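Local coordinates for nucleosome assembly protein 1, putative (Plasmodium falciparum, PDB 3FS3) that belongs to the nucleosome assembly protein family of histone chaperones and probably binds histones and chromatin, at residues 169-174 and 199-204. Numbering follows the deposited sequence.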
loop_
_atom_site.group_PDB
_atom_site.type_symbol
_atom_site.label_atom_id
_atom_site.label_comp_id
_atom_site.label_asym_id
_atom_site.label_seq_id
_atom_site.Cartn_x
_atom_site.Cartn_y
_atom_site.Cartn_z
ATOM N N PHE A 169 11.864 30.867 -18.559
ATOM C CA PHE A 169 12.706 30.236 -17.548
ATOM C C PHE A 169 13.627 29.148 -18.084
ATOM O O PHE A 169 14.809 29.111 -17.746
ATOM C CB PHE A 169 11.817 29.693 -16.435
ATOM C CG PHE A 169 11.050 30.759 -15.727
ATOM C CD1 PHE A 169 11.678 31.573 -14.782
ATOM C CD2 PHE A 169 9.719 30.993 -16.039
ATOM C CE1 PHE A 169 10.988 32.614 -14.156
ATOM C CE2 PHE A 169 9.016 32.032 -15.420
ATOM C CZ PHE A 169 9.656 32.845 -14.474
ATOM N N PHE A 170 13.087 28.253 -18.905
ATOM C CA PHE A 170 13.893 27.198 -19.499
ATOM C C PHE A 170 13.326 26.852 -20.861
ATOM O O PHE A 170 12.159 27.125 -21.134
ATOM C CB PHE A 170 13.955 25.960 -18.586
ATOM C CG PHE A 170 12.615 25.428 -18.168
ATOM C CD1 PHE A 170 11.775 24.810 -19.088
ATOM C CD2 PHE A 170 12.213 25.506 -16.831
ATOM C CE1 PHE A 170 10.555 24.273 -18.685
ATOM C CE2 PHE A 170 10.992 24.973 -16.416
ATOM C CZ PHE A 170 10.163 24.354 -17.348
ATOM N N SER A 171 14.154 26.269 -21.721
ATOM C CA SER A 171 13.728 25.929 -23.076
ATOM C C SER A 171 12.983 24.602 -23.210
ATOM O O SER A 171 12.229 24.416 -24.158
ATOM C CB SER A 171 14.944 25.916 -24.010
ATOM O OG SER A 171 15.924 24.995 -23.552
ATOM N N ASN A 172 13.199 23.690 -22.268
ATOM C CA ASN A 172 12.559 22.371 -22.299
ATOM C C ASN A 172 11.058 22.497 -22.489
ATOM O O ASN A 172 10.394 23.249 -21.768
ATOM C CB ASN A 172 12.810 21.610 -20.992
ATOM C CG ASN A 172 14.256 21.643 -20.563
ATOM O OD1 ASN A 172 14.749 22.667 -20.088
ATOM N ND2 ASN A 172 14.953 20.526 -20.735
ATOM N N SER A 173 10.517 21.764 -23.453
ATOM C CA SER A 173 9.083 21.810 -23.674
ATOM C C SER A 173 8.468 20.761 -22.755
ATOM O O SER A 173 7.269 20.776 -22.503
ATOM C CB SER A 173 8.741 21.500 -25.138
ATOM O OG SER A 173 8.878 20.118 -25.397
ATOM N N VAL A 174 9.302 19.853 -22.249
ATOM C CA VAL A 174 8.842 18.797 -21.349
ATOM C C VAL A 174 9.898 18.377 -20.332
ATOM O O VAL A 174 11.061 18.185 -20.681
ATOM C CB VAL A 174 8.449 17.516 -22.121
ATOM C CG1 VAL A 174 7.939 16.471 -21.151
ATOM C CG2 VAL A 174 7.398 17.830 -23.169
ATOM N N VAL A 199 17.472 17.088 -17.501
ATOM C CA VAL A 199 18.269 18.218 -17.067
ATOM C C VAL A 199 17.561 19.476 -17.592
ATOM O O VAL A 199 17.290 19.605 -18.790
ATOM C CB VAL A 199 19.712 18.123 -17.635
ATOM C CG1 VAL A 199 19.660 17.801 -19.110
ATOM C CG2 VAL A 199 20.456 19.437 -17.428
ATOM N N ILE A 200 17.248 20.392 -16.687
ATOM C CA ILE A 200 16.553 21.615 -17.052
ATOM C C ILE A 200 17.498 22.606 -17.710
ATOM O O ILE A 200 18.533 22.938 -17.152
ATOM C CB ILE A 200 15.927 22.274 -15.804
ATOM C CG1 ILE A 200 14.997 21.273 -15.106
ATOM C CG2 ILE A 200 15.159 23.550 -16.204
ATOM C CD1 ILE A 200 14.389 21.796 -13.810
ATOM N N ASP A 201 17.141 23.087 -18.895
ATOM C CA ASP A 201 17.991 24.054 -19.581
ATOM C C ASP A 201 17.587 25.472 -19.225
ATOM O O ASP A 201 16.968 26.172 -20.025
ATOM C CB ASP A 201 17.922 23.841 -21.091
ATOM C CG ASP A 201 18.475 22.491 -21.498
ATOM O OD1 ASP A 201 19.601 22.178 -21.061
ATOM O OD2 ASP A 201 17.795 21.748 -22.241
ATOM N N TRP A 202 17.958 25.894 -18.019
ATOM C CA TRP A 202 17.621 27.229 -17.533
ATOM C C TRP A 202 18.206 28.368 -18.364
ATOM O O TRP A 202 19.355 28.306 -18.802
ATOM C CB TRP A 202 18.093 27.418 -16.083
ATOM C CG TRP A 202 17.505 26.475 -15.076
ATOM C CD1 TRP A 202 18.078 25.336 -14.590
ATOM C CD2 TRP A 202 16.247 26.611 -14.402
ATOM N NE1 TRP A 202 17.259 24.756 -13.647
ATOM C CE2 TRP A 202 16.129 25.519 -13.512
ATOM C CE3 TRP A 202 15.210 27.555 -14.461
ATOM C CZ2 TRP A 202 15.011 25.341 -12.685
ATOM C CZ3 TRP A 202 14.097 27.379 -13.637
ATOM C CH2 TRP A 202 14.009 26.278 -12.760
ATOM N N TYR A 203 17.415 29.416 -18.571
ATOM C CA TYR A 203 17.910 30.574 -19.300
ATOM C C TYR A 203 18.707 31.441 -18.327
ATOM O O TYR A 203 18.614 31.276 -17.106
ATOM C CB TYR A 203 16.762 31.386 -19.894
ATOM C CG TYR A 203 16.101 30.740 -21.086
ATOM C CD1 TYR A 203 16.842 30.393 -22.221
ATOM C CD2 TYR A 203 14.722 30.534 -21.111
ATOM C CE1 TYR A 203 16.214 29.864 -23.360
ATOM C CE2 TYR A 203 14.091 30.012 -22.232
ATOM C CZ TYR A 203 14.836 29.685 -23.354
ATOM O OH TYR A 203 14.183 29.224 -24.472
ATOM N N ASP A 204 19.491 32.362 -18.875
ATOM C CA ASP A 204 20.330 33.241 -18.073
ATOM C C ASP A 204 19.614 33.853 -16.855
ATOM O O ASP A 204 18.485 34.327 -16.957
ATOM C CB ASP A 204 20.904 34.339 -18.972
ATOM C CG ASP A 204 22.157 34.959 -18.402
ATOM O OD1 ASP A 204 22.857 34.281 -17.619
ATOM O OD2 ASP A 204 22.453 36.117 -18.751
HETATM O O HOH W 1 15.732 22.241 -23.691
#
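A single antiparallel beta bridge, F170 with W202, ties the connection leading into strand 174-181 to the chain that leaves strand 192-197. Two backbone bonds define it: Y203 N gives its hydrogen to F169 O (2.8 Å, nearly straight at 170°), and S171 N reaches D201 O over a longer 3.3 Å. F170 and W202 are thus a non-hydrogen-bonded antiparallel pair, their CA atoms 4.2 Å apart; W202 CA-H makes a bent CA-H...O contact with F169 O, and F170 CA-H another with D201 O. Beyond the bridge the pairing passes to a side chain. N172 turns its amide toward 199-204, where D201 N donates to OD1 at 2.7 Å, in the carbonyl plane and on a lone pair, while N172 ND2 donates to V199 O over 3.2 Å, more bent and tilted from the amide plane. Both ends of one amide are thus bonded to main chain, which fixes its rotation just where D201 centres an inverse gamma turn. A water links the exposed S171 and D201: it hydrogen-bonds S171 OG and donates to D201 OD2 (2.6 Å).

In the NAP fold, 169-174 ends the connection from strand 158-164, and strand 192-197 neighbours 174-181 at the end of this chain's four-stranded antiparallel sheet. The apolar side faces helix 131-137, whose I136 touches F169, F170 and W202. There the F170 ring presents its edge to one face of the W202 six-membered ring, planes at 82° and centroids 5.8 Å apart. With CG tucked between its backbone N and carbonyl carbon (chi1 54°), the F170 ring lies beside I200, CD2 3.6 Å from I200 CG2, which sits above the same W202 face, displaced toward its rim. F164 meets F170 in a further edge-to-face pair. Away from this cluster, the Y203 ring runs alongside the F169-S171 backbone.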